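Local coordinates for tryptophanyl-tRNA synthetase (Mycoplasma pneumoniae, PDB 2YY5), which probably catalyses the ATP-dependent attachment of tryptophan to its cognate tRNA, and is held here with a tryptophanyl-adenylate analogue in its active site, at residues G15-H18 with L19-L23; E104-M108 with T109-A113; V153-D156 with Q157-H160. The protein carries 1 engineered substitution. One frame throughout, in Å; residues are numbered along the deposited sequence.

Interaction 1: residues G15-H18 with L19-L23; sequences GKQH and LGNYL. With WSA (5'-O-[(L-tryptophylamino)sulfonyl]adenosine), chain J; SO4 (sulfate ion), chain H.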
loop_
_atom_site.group_PDB
_atom_site.type_symbol
_atom_site.label_atom_id
_atom_site.label_comp_id
_atom_site.label_asym_id
_atom_site.label_seq_id
_atom_site.Cartn_x
_atom_site.Cartn_y
_atom_site.Cartn_z
ATOM N N GLY B 15 23.089 -6.405 -4.908
ATOM C CA GLY B 15 24.485 -6.718 -5.146
ATOM C C GLY B 15 24.583 -7.471 -6.451
ATOM O O GLY B 15 25.667 -7.814 -6.910
ATOM N N LYS B 16 23.426 -7.720 -7.051
ATOM C CA LYS B 16 23.337 -8.442 -8.310
ATOM C C LYS B 16 23.162 -7.517 -9.502
ATOM O O LYS B 16 22.790 -7.969 -10.587
ATOM C CB LYS B 16 22.172 -9.432 -8.277
ATOM C CG LYS B 16 22.585 -10.894 -8.334
ATOM C CD LYS B 16 22.654 -11.549 -6.957
ATOM C CE LYS B 16 22.863 -13.055 -7.111
ATOM N NZ LYS B 16 22.574 -13.833 -5.880
ATOM N N GLN B 17 23.409 -6.225 -9.301
ATOM C CA GLN B 17 23.308 -5.257 -10.389
ATOM C C GLN B 17 24.188 -5.804 -11.525
ATOM O O GLN B 17 25.372 -6.099 -11.312
ATOM C CB GLN B 17 23.830 -3.901 -9.914
ATOM C CG GLN B 17 22.993 -2.709 -10.337
ATOM C CD GLN B 17 21.593 -2.734 -9.755
ATOM O OE1 GLN B 17 20.616 -2.858 -10.490
ATOM N NE2 GLN B 17 21.490 -2.622 -8.432
ATOM N N HIS B 18 23.613 -5.948 -12.721
ATOM C CA HIS B 18 24.343 -6.498 -13.868
ATOM C C HIS B 18 24.322 -5.636 -15.136
ATOM O O HIS B 18 23.660 -4.596 -15.183
ATOM C CB HIS B 18 23.790 -7.884 -14.195
ATOM C CG HIS B 18 22.330 -7.886 -14.536
ATOM N ND1 HIS B 18 21.820 -7.240 -15.641
ATOM C CD2 HIS B 18 21.269 -8.455 -13.912
ATOM C CE1 HIS B 18 20.511 -7.411 -15.688
ATOM N NE2 HIS B 18 20.151 -8.145 -14.649
ATOM N N LEU B 19 25.050 -6.096 -16.158
ATOM C CA LEU B 19 25.162 -5.423 -17.456
ATOM C C LEU B 19 23.816 -5.176 -18.144
ATOM O O LEU B 19 23.683 -4.248 -18.939
ATOM C CB LEU B 19 26.036 -6.248 -18.398
ATOM C CG LEU B 19 27.411 -5.740 -18.828
ATOM C CD1 LEU B 19 27.920 -6.636 -19.943
ATOM C CD2 LEU B 19 27.331 -4.311 -19.321
ATOM N N GLY B 20 22.833 -6.028 -17.865
ATOM C CA GLY B 20 21.525 -5.843 -18.462
ATOM C C GLY B 20 20.965 -4.529 -17.958
ATOM O O GLY B 20 20.366 -3.771 -18.713
ATOM N N ASN B 21 21.187 -4.258 -16.673
ATOM C CA ASN B 21 20.722 -3.025 -16.043
ATOM C C ASN B 21 21.475 -1.826 -16.598
ATOM O O ASN B 21 20.866 -0.796 -16.910
ATOM C CB ASN B 21 20.938 -3.081 -14.534
ATOM C CG ASN B 21 20.261 -4.272 -13.892
ATOM O OD1 ASN B 21 19.060 -4.478 -14.062
ATOM N ND2 ASN B 21 21.029 -5.061 -13.144
ATOM N N TYR B 22 22.796 -1.969 -16.722
ATOM C CA TYR B 22 23.636 -0.887 -17.223
ATOM C C TYR B 22 23.231 -0.510 -18.645
ATOM O O TYR B 22 22.912 0.643 -18.936
ATOM C CB TYR B 22 25.126 -1.277 -17.212
ATOM C CG TYR B 22 26.026 -0.133 -17.651
ATOM C CD1 TYR B 22 26.312 0.923 -16.786
ATOM C CD2 TYR B 22 26.505 -0.054 -18.964
ATOM C CE1 TYR B 22 27.038 2.036 -17.212
ATOM C CE2 TYR B 22 27.233 1.060 -19.404
ATOM C CZ TYR B 22 27.491 2.099 -18.517
ATOM O OH TYR B 22 28.176 3.213 -18.924
ATOM N N LEU B 23 23.240 -1.499 -19.525
ATOM C CA LEU B 23 22.890 -1.272 -20.909
ATOM C C LEU B 23 21.408 -0.940 -21.081
ATOM O O LEU B 23 21.033 -0.163 -21.967
ATOM C CB LEU B 23 23.286 -2.503 -21.743
ATOM C CG LEU B 23 24.639 -2.440 -22.483
ATOM C CD1 LEU B 23 25.626 -1.563 -21.729
ATOM C CD2 LEU B 23 25.204 -3.845 -22.674
HETATM C CD2 WSA J . 10.464 1.263 -11.913
HETATM C CE3 WSA J . 11.093 1.527 -13.125
HETATM C CZ3 WSA J . 10.646 2.579 -13.914
HETATM C CH2 WSA J . 9.574 3.362 -13.491
HETATM C CZ2 WSA J . 8.948 3.095 -12.280
HETATM C CE2 WSA J . 9.395 2.042 -11.491
HETATM N N11 WSA J . 9.010 1.580 -10.304
HETATM C CD1 WSA J . 9.782 0.554 -9.956
HETATM C CG WSA J . 10.684 0.327 -10.909
HETATM C CB WSA J . 11.765 -0.751 -10.885
HETATM C CA WSA J . 11.589 -1.750 -12.031
HETATM N NH3 WSA J . 10.265 -2.382 -11.964
HETATM C C WSA J . 12.676 -2.822 -11.922
HETATM O O WSA J . 12.576 -3.721 -11.094
HETATM N NS WSA J . 13.711 -2.723 -12.750
HETATM S S WSA J . 14.982 -3.563 -12.167
HETATM O O1S WSA J . 15.385 -3.023 -10.827
HETATM O O2S WSA J . 14.617 -5.009 -12.008
HETATM O "O5'" WSA J . 16.038 -3.397 -13.120
HETATM C "C5'" WSA J . 16.405 -2.067 -13.505
HETATM C "C4'" WSA J . 16.297 -1.790 -15.008
HETATM O "O4'" WSA J . 17.099 -2.736 -15.736
HETATM C "C3'" WSA J . 14.874 -1.905 -15.561
HETATM O "O3'" WSA J . 14.656 -0.888 -16.542
HETATM C "C2'" WSA J . 14.911 -3.275 -16.237
HETATM O "O2'" WSA J . 13.942 -3.319 -17.289
HETATM C "C1'" WSA J . 16.310 -3.195 -16.844
HETATM N N9 WSA J . 16.765 -4.545 -17.254
HETATM C C8 WSA J . 16.772 -5.618 -16.467
HETATM N N7 WSA J . 17.294 -6.652 -17.122
HETATM C C5 WSA J . 17.624 -6.232 -18.342
HETATM C C4 WSA J . 17.277 -4.890 -18.427
HETATM N N3 WSA J . 17.509 -4.228 -19.573
HETATM C C2 WSA J . 18.063 -4.841 -20.606
HETATM N N1 WSA J . 18.406 -6.115 -20.554
HETATM C C6 WSA J . 18.204 -6.839 -19.442
HETATM N N6 WSA J . 18.566 -8.120 -19.387
HETATM S S SO4 H . 16.636 -7.845 -12.982
HETATM O O1 SO4 H . 15.475 -7.571 -13.839
HETATM O O2 SO4 H . 16.172 -8.235 -11.631
HETATM O O3 SO4 H . 17.436 -8.930 -13.586
HETATM O O4 SO4 H . 17.454 -6.633 -12.865
#
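His18 and Gly20 meet at the start of helix 19-26, where an N-cap residue caps the helix and borders the bound adenine. The capping bonds come first. Gly20 N gives a weak bond to His18 ND1 (2.7 Å), bent to 124° at the hydrogen. Two backbone bonds follow: Tyr22 N reaches His18 O at 3.2 Å in a fairly straight bond, and Asn21 N adds a weak one to the same oxygen. The ring can cap because CG stands between the backbone N and the carbonyl carbon (chi1 60°), which folds the imidazole back over the first helical turn.

Stacking comes next. The end of the Asn21 amide lies over the centre of one imidazole face, the planes 22° apart, so the ring meets the backbone N of Gly20 at its edge and this amide over a face.

Ligand contacts also lie at the ring edge. His18 NE2 donates almost straight to O3 of a sulfate ion at 3.0 Å, and the same sulfate is bound by Lys205 of the KMSKS region. On the adenine, N7 lies 3.6 Å from His18 CE1, in the plane of the imidazole.

His18 to Asn21 read HLGN, within the predicted HIGH region, the ATP-binding signature of class I synthetases. One imidazole nitrogen accepts from the helix and the other donates to an anion. The sulfate probably came from the crystallisation liquor, but with the helix start nearby it may mark where a phosphate of ATP binds.

Interaction 2: residues E104-M108 with T109-A113; sequences ELQRM and TQFKA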
loop_
_atom_site.group_PDB
_atom_site.type_symbol
_atom_site.label_atom_id
_atom_site.label_comp_id
_atom_site.label_asym_id
_atom_site.label_seq_id
_atom_site.Cartn_x
_atom_site.Cartn_y
_atom_site.Cartn_z
ATOM N N GLU B 104 -6.413 -8.311 -13.351
ATOM C CA GLU B 104 -5.348 -7.726 -14.159
ATOM C C GLU B 104 -3.970 -7.905 -13.532
ATOM O O GLU B 104 -2.970 -8.014 -14.247
ATOM C CB GLU B 104 -5.619 -6.237 -14.425
ATOM C CG GLU B 104 -5.782 -5.366 -13.191
ATOM C CD GLU B 104 -6.207 -3.942 -13.540
ATOM O OE1 GLU B 104 -6.544 -3.173 -12.613
ATOM O OE2 GLU B 104 -6.202 -3.588 -14.741
ATOM N N LEU B 105 -3.914 -7.946 -12.204
ATOM C CA LEU B 105 -2.636 -8.111 -11.527
ATOM C C LEU B 105 -2.155 -9.556 -11.593
ATOM O O LEU B 105 -0.952 -9.816 -11.641
ATOM C CB LEU B 105 -2.741 -7.641 -10.070
ATOM C CG LEU B 105 -2.939 -6.127 -9.886
ATOM C CD1 LEU B 105 -3.272 -5.818 -8.435
ATOM C CD2 LEU B 105 -1.680 -5.375 -10.334
ATOM N N GLN B 106 -3.099 -10.494 -11.625
ATOM C CA GLN B 106 -2.767 -11.918 -11.683
ATOM C C GLN B 106 -2.298 -12.413 -13.046
ATOM O O GLN B 106 -1.601 -13.421 -13.136
ATOM C CB GLN B 106 -3.961 -12.740 -11.220
ATOM C CG GLN B 106 -4.215 -12.598 -9.741
ATOM C CD GLN B 106 -5.444 -13.342 -9.285
ATOM O OE1 GLN B 106 -5.595 -13.635 -8.097
ATOM N NE2 GLN B 106 -6.342 -13.646 -10.223
ATOM N N ARG B 107 -2.687 -11.711 -14.105
ATOM C CA ARG B 107 -2.279 -12.094 -15.451
ATOM C C ARG B 107 -0.893 -11.543 -15.795
ATOM O O ARG B 107 -0.331 -11.891 -16.835
ATOM C CB ARG B 107 -3.295 -11.607 -16.498
ATOM C CG ARG B 107 -4.562 -12.449 -16.622
ATOM C CD ARG B 107 -5.533 -12.141 -15.504
ATOM N NE ARG B 107 -6.819 -12.828 -15.624
ATOM C CZ ARG B 107 -7.048 -14.081 -15.239
ATOM N NH1 ARG B 107 -8.256 -14.612 -15.392
ATOM N NH2 ARG B 107 -6.077 -14.809 -14.698
ATOM N N MET B 108 -0.343 -10.685 -14.933
ATOM C CA MET B 108 0.985 -10.119 -15.185
ATOM C C MET B 108 1.984 -11.264 -15.336
ATOM O O MET B 108 2.065 -12.152 -14.487
ATOM C CB MET B 108 1.414 -9.196 -14.040
ATOM C CG MET B 108 0.602 -7.914 -13.900
ATOM S SD MET B 108 0.948 -6.662 -15.162
ATOM C CE MET B 108 -0.442 -6.903 -16.273
ATOM N N THR B 109 2.740 -11.247 -16.426
ATOM C CA THR B 109 3.710 -12.302 -16.681
ATOM C C THR B 109 4.771 -12.368 -15.597
ATOM O O THR B 109 5.195 -13.449 -15.199
ATOM C CB THR B 109 4.399 -12.118 -18.059
ATOM O OG1 THR B 109 5.131 -10.887 -18.075
ATOM C CG2 THR B 109 3.359 -12.097 -19.172
ATOM N N GLN B 110 5.199 -11.210 -15.115
ATOM C CA GLN B 110 6.218 -11.170 -14.082
ATOM C C GLN B 110 5.716 -11.830 -12.805
ATOM O O GLN B 110 6.487 -12.435 -12.066
ATOM C CB GLN B 110 6.614 -9.730 -13.790
ATOM C CG GLN B 110 8.095 -9.534 -13.599
ATOM C CD GLN B 110 8.835 -9.427 -14.912
ATOM O OE1 GLN B 110 8.398 -8.722 -15.823
ATOM N NE2 GLN B 110 9.970 -10.112 -15.016
ATOM N N PHE B 111 4.421 -11.710 -12.538
ATOM C CA PHE B 111 3.842 -12.311 -11.341
ATOM C C PHE B 111 3.790 -13.823 -11.463
ATOM O O PHE B 111 4.099 -14.539 -10.515
ATOM C CB PHE B 111 2.428 -11.793 -11.099
ATOM C CG PHE B 111 1.723 -12.490 -9.977
ATOM C CD1 PHE B 111 2.232 -12.445 -8.682
ATOM C CD2 PHE B 111 0.560 -13.204 -10.211
ATOM C CE1 PHE B 111 1.592 -13.103 -7.641
ATOM C CE2 PHE B 111 -0.088 -13.868 -9.172
ATOM C CZ PHE B 111 0.428 -13.817 -7.885
ATOM N N LYS B 112 3.374 -14.303 -12.629
ATOM C CA LYS B 112 3.289 -15.736 -12.875
ATOM C C LYS B 112 4.665 -16.385 -12.712
ATOM O O LYS B 112 4.828 -17.343 -11.960
ATOM C CB LYS B 112 2.775 -16.004 -14.294
ATOM C CG LYS B 112 1.290 -15.738 -14.541
ATOM C CD LYS B 112 0.943 -16.112 -15.984
ATOM C CE LYS B 112 -0.548 -16.317 -16.209
ATOM N NZ LYS B 112 -1.314 -15.048 -16.222
ATOM N N ALA B 113 5.653 -15.847 -13.418
ATOM C CA ALA B 113 7.007 -16.379 -13.383
ATOM C C ALA B 113 7.701 -16.159 -12.052
ATOM O O ALA B 113 8.781 -16.701 -11.807
ATOM C CB ALA B 113 7.830 -15.760 -14.492
#
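Met108 and Lys112 are tied by a backbone bond, Lys112 N to Met108 O at 3.1 Å, nearly straight at 162°. The same carbonyl also takes a weak bond from Phe111 N, so two amides of the first turn of helix 109-115 converge on one N-cap oxygen. A second, looser tie comes from a side chain: Lys112 NZ makes a weak bond to Arg107 O at 3.4 Å. The lysine runs extended as far as CE and then bends (chi4 74°), turning its ammonium group back toward the Arg107 backbone. Arg107 NH2 is 5.0 Å from Lys112 NZ, and the two like charges may weaken this arm of the contact.

Phe111 begins the packing. Its CG is anti to the backbone N (chi1 173°), which swings the ring toward the end of the preceding helix. There Gln106 O faces the ring edge, in plane, 3.6 Å from Phe111 CD2. Met108 CB and Phe111 CB touch at 4.1 Å. Further out, Phe111 and Leu105 both rest on Leu133 of helix 131-144, while Leu105 also packs against Thr130 of the second subunit.

Two short consecutive helices, 102-106 and 109-115, are thus joined by a brief turn, with Met108 as backbone N-cap of the second. They lie in the insertion between the two halves of the class I Rossmann fold, which in this dimeric family contributes to the subunit interface, as the packing of Leu105 on the second subunit illustrates.

Interaction 3: residues V153-D156 with Q157-H160; sequences VGND and QKQH. With WSA (5'-O-[(L-tryptophylamino)sulfonyl]adenosine), chain J; SO4 (sulfate ion), chain I.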
loop_
_atom_site.group_PDB
_atom_site.type_symbol
_atom_site.label_atom_id
_atom_site.label_comp_id
_atom_site.label_asym_id
_atom_site.label_seq_id
_atom_site.Cartn_x
_atom_site.Cartn_y
_atom_site.Cartn_z
ATOM N N VAL B 153 12.984 2.353 -19.700
ATOM C CA VAL B 153 13.146 1.052 -19.063
ATOM C C VAL B 153 13.508 -0.055 -20.039
ATOM O O VAL B 153 13.510 0.144 -21.253
ATOM C CB VAL B 153 11.844 0.622 -18.370
ATOM C CG1 VAL B 153 11.625 1.415 -17.109
ATOM C CG2 VAL B 153 10.684 0.836 -19.323
ATOM N N GLY B 154 13.793 -1.231 -19.486
ATOM C CA GLY B 154 14.130 -2.381 -20.301
ATOM C C GLY B 154 12.863 -3.004 -20.857
ATOM O O GLY B 154 11.755 -2.712 -20.394
ATOM N N ASN B 155 13.029 -3.865 -21.854
ATOM C CA ASN B 155 11.910 -4.529 -22.494
ATOM C C ASN B 155 10.975 -5.189 -21.494
ATOM O O ASN B 155 9.766 -5.023 -21.572
ATOM C CB ASN B 155 12.420 -5.585 -23.464
ATOM C CG ASN B 155 11.301 -6.253 -24.226
ATOM O OD1 ASN B 155 10.664 -5.639 -25.076
ATOM N ND2 ASN B 155 11.047 -7.515 -23.914
ATOM N N ASP B 156 11.553 -5.932 -20.557
ATOM C CA ASP B 156 10.807 -6.654 -19.527
ATOM C C ASP B 156 9.806 -5.811 -18.744
ATOM O O ASP B 156 8.940 -6.351 -18.059
ATOM C CB ASP B 156 11.785 -7.288 -18.544
ATOM C CG ASP B 156 12.689 -6.265 -17.906
ATOM O OD1 ASP B 156 13.438 -5.600 -18.653
ATOM O OD2 ASP B 156 12.637 -6.119 -16.666
ATOM N N GLN B 157 9.926 -4.490 -18.839
ATOM C CA GLN B 157 9.031 -3.594 -18.122
ATOM C C GLN B 157 7.844 -3.084 -18.933
ATOM O O GLN B 157 7.138 -2.181 -18.483
ATOM C CB GLN B 157 9.826 -2.405 -17.585
ATOM C CG GLN B 157 10.771 -2.790 -16.474
ATOM C CD GLN B 157 10.039 -3.464 -15.337
ATOM O OE1 GLN B 157 9.358 -2.809 -14.551
ATOM N NE2 GLN B 157 10.154 -4.785 -15.260
ATOM N N LYS B 158 7.610 -3.671 -20.109
ATOM C CA LYS B 158 6.515 -3.242 -20.979
ATOM C C LYS B 158 5.107 -3.429 -20.417
ATOM O O LYS B 158 4.293 -2.506 -20.482
ATOM C CB LYS B 158 6.598 -3.931 -22.344
ATOM C CG LYS B 158 5.396 -3.622 -23.244
ATOM C CD LYS B 158 5.524 -4.228 -24.632
ATOM C CE LYS B 158 6.418 -3.389 -25.521
ATOM N NZ LYS B 158 7.731 -3.124 -24.870
ATOM N N GLN B 159 4.809 -4.614 -19.893
ATOM C CA GLN B 159 3.481 -4.873 -19.336
ATOM C C GLN B 159 3.150 -3.859 -18.249
ATOM O O GLN B 159 2.012 -3.394 -18.143
ATOM C CB GLN B 159 3.393 -6.274 -18.723
ATOM C CG GLN B 159 2.763 -7.343 -19.598
ATOM C CD GLN B 159 2.125 -8.459 -18.772
ATOM O OE1 GLN B 159 2.739 -9.003 -17.850
ATOM N NE2 GLN B 159 0.885 -8.799 -19.100
ATOM N N HIS B 160 4.151 -3.535 -17.436
ATOM C CA HIS B 160 3.973 -2.587 -16.347
ATOM C C HIS B 160 3.588 -1.213 -16.872
ATOM O O HIS B 160 2.703 -0.558 -16.316
ATOM C CB HIS B 160 5.248 -2.522 -15.513
ATOM C CG HIS B 160 5.513 -3.779 -14.743
ATOM N ND1 HIS B 160 6.782 -4.190 -14.402
ATOM C CD2 HIS B 160 4.664 -4.705 -14.239
ATOM C CE1 HIS B 160 6.705 -5.320 -13.720
ATOM N NE2 HIS B 160 5.430 -5.656 -13.607
HETATM C CD2 WSA J . 10.464 1.263 -11.913
HETATM C CE3 WSA J . 11.093 1.527 -13.125
HETATM C CZ3 WSA J . 10.646 2.579 -13.914
HETATM C CH2 WSA J . 9.574 3.362 -13.491
HETATM C CZ2 WSA J . 8.948 3.095 -12.280
HETATM C CE2 WSA J . 9.395 2.042 -11.491
HETATM N N11 WSA J . 9.010 1.580 -10.304
HETATM C CD1 WSA J . 9.782 0.554 -9.956
HETATM C CG WSA J . 10.684 0.327 -10.909
HETATM C CB WSA J . 11.765 -0.751 -10.885
HETATM C CA WSA J . 11.589 -1.750 -12.031
HETATM N NH3 WSA J . 10.265 -2.382 -11.964
HETATM C C WSA J . 12.676 -2.822 -11.922
HETATM O O WSA J . 12.576 -3.721 -11.094
HETATM N NS WSA J . 13.711 -2.723 -12.750
HETATM S S WSA J . 14.982 -3.563 -12.167
HETATM O O1S WSA J . 15.385 -3.023 -10.827
HETATM O O2S WSA J . 14.617 -5.009 -12.008
HETATM O "O5'" WSA J . 16.038 -3.397 -13.120
HETATM C "C5'" WSA J . 16.405 -2.067 -13.505
HETATM C "C4'" WSA J . 16.297 -1.790 -15.008
HETATM O "O4'" WSA J . 17.099 -2.736 -15.736
HETATM C "C3'" WSA J . 14.874 -1.905 -15.561
HETATM O "O3'" WSA J . 14.656 -0.888 -16.542
HETATM C "C2'" WSA J . 14.911 -3.275 -16.237
HETATM O "O2'" WSA J . 13.942 -3.319 -17.289
HETATM C "C1'" WSA J . 16.310 -3.195 -16.844
HETATM N N9 WSA J . 16.765 -4.545 -17.254
HETATM C C8 WSA J . 16.772 -5.618 -16.467
HETATM N N7 WSA J . 17.294 -6.652 -17.122
HETATM C C5 WSA J . 17.624 -6.232 -18.342
HETATM C C4 WSA J . 17.277 -4.890 -18.427
HETATM N N3 WSA J . 17.509 -4.228 -19.573
HETATM C C2 WSA J . 18.063 -4.841 -20.606
HETATM N N1 WSA J . 18.406 -6.115 -20.554
HETATM C C6 WSA J . 18.204 -6.839 -19.442
HETATM N N6 WSA J . 18.566 -8.120 -19.387
HETATM S S SO4 I . 10.079 -6.430 -12.047
HETATM O O1 SO4 I . 8.869 -7.128 -12.491
HETATM O O2 SO4 I . 10.211 -5.171 -12.798
HETATM O O3 SO4 I . 9.969 -6.128 -10.604
HETATM O O4 SO4 I . 11.246 -7.297 -12.290
HETATM O O HOH W 1 6.465 -5.678 -17.081
#
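Gln157 lies against Val153 at its root, the two CB atoms 3.7 Å apart, and its chain then climbs toward the bound analogue. CB also sits beside Gly154 O, which accepts the Gln157 backbone N-H. With chi1 at -69°, CG stands beside the backbone N and comes within 3.3 Å of the ribose O2'; the bend at chi2 (-56°) then turns CD and the amide toward the analogue's amino group. At the tip OE1 has two donors: that amino group, NH3, at 2.8 Å and His160 ND1 at 2.9 Å. These polar partners hold the amide in its rotation.

Gly154, Asn155 and Asp156 form a predicted ATP-binding element, a loop residue followed by the start of a 3-10 turn, between strand 150-152 and helix 158-175 in the second half of the class I nucleotide-binding fold. Gly154 N donates to the ribose O3' at 3.1 Å, and Asp156 OD1 accepts from O2' at 2.7 Å.

The last atom, NE2, gives a hydrogen to Asp156 OD2 (3.1 Å), meeting the carboxylate from above, 54° out of its plane. NE2 thereby steadies Asp156, which holds O2'. A water donates to Asp156 O at 2.7 Å and accepts from His160 N, its oxygen lying over the His160 ring.

In the fold
Along the chain the three contacts follow one another without overlap, each at the start of a helix. Interaction 1 follows strand 6-11 of the three-stranded parallel sheet and opens helix 19-26; interaction 3 follows strand 150-152 and opens helix 158-175. Their centres are about 15 Å apart, and they approach the same analogue from the two halves of the fold, one at the adenine and the other at the ribose and amino group. Interaction 2 lies farther out, its centre about 23 Å from interaction 1 and about 13 Å from interaction 3, which it touches: Thr109 N is 2.7 Å from Gln159 OE1, a probable hydrogen bond. Helix 109-115 is thereby joined to the active-site helix 158-175.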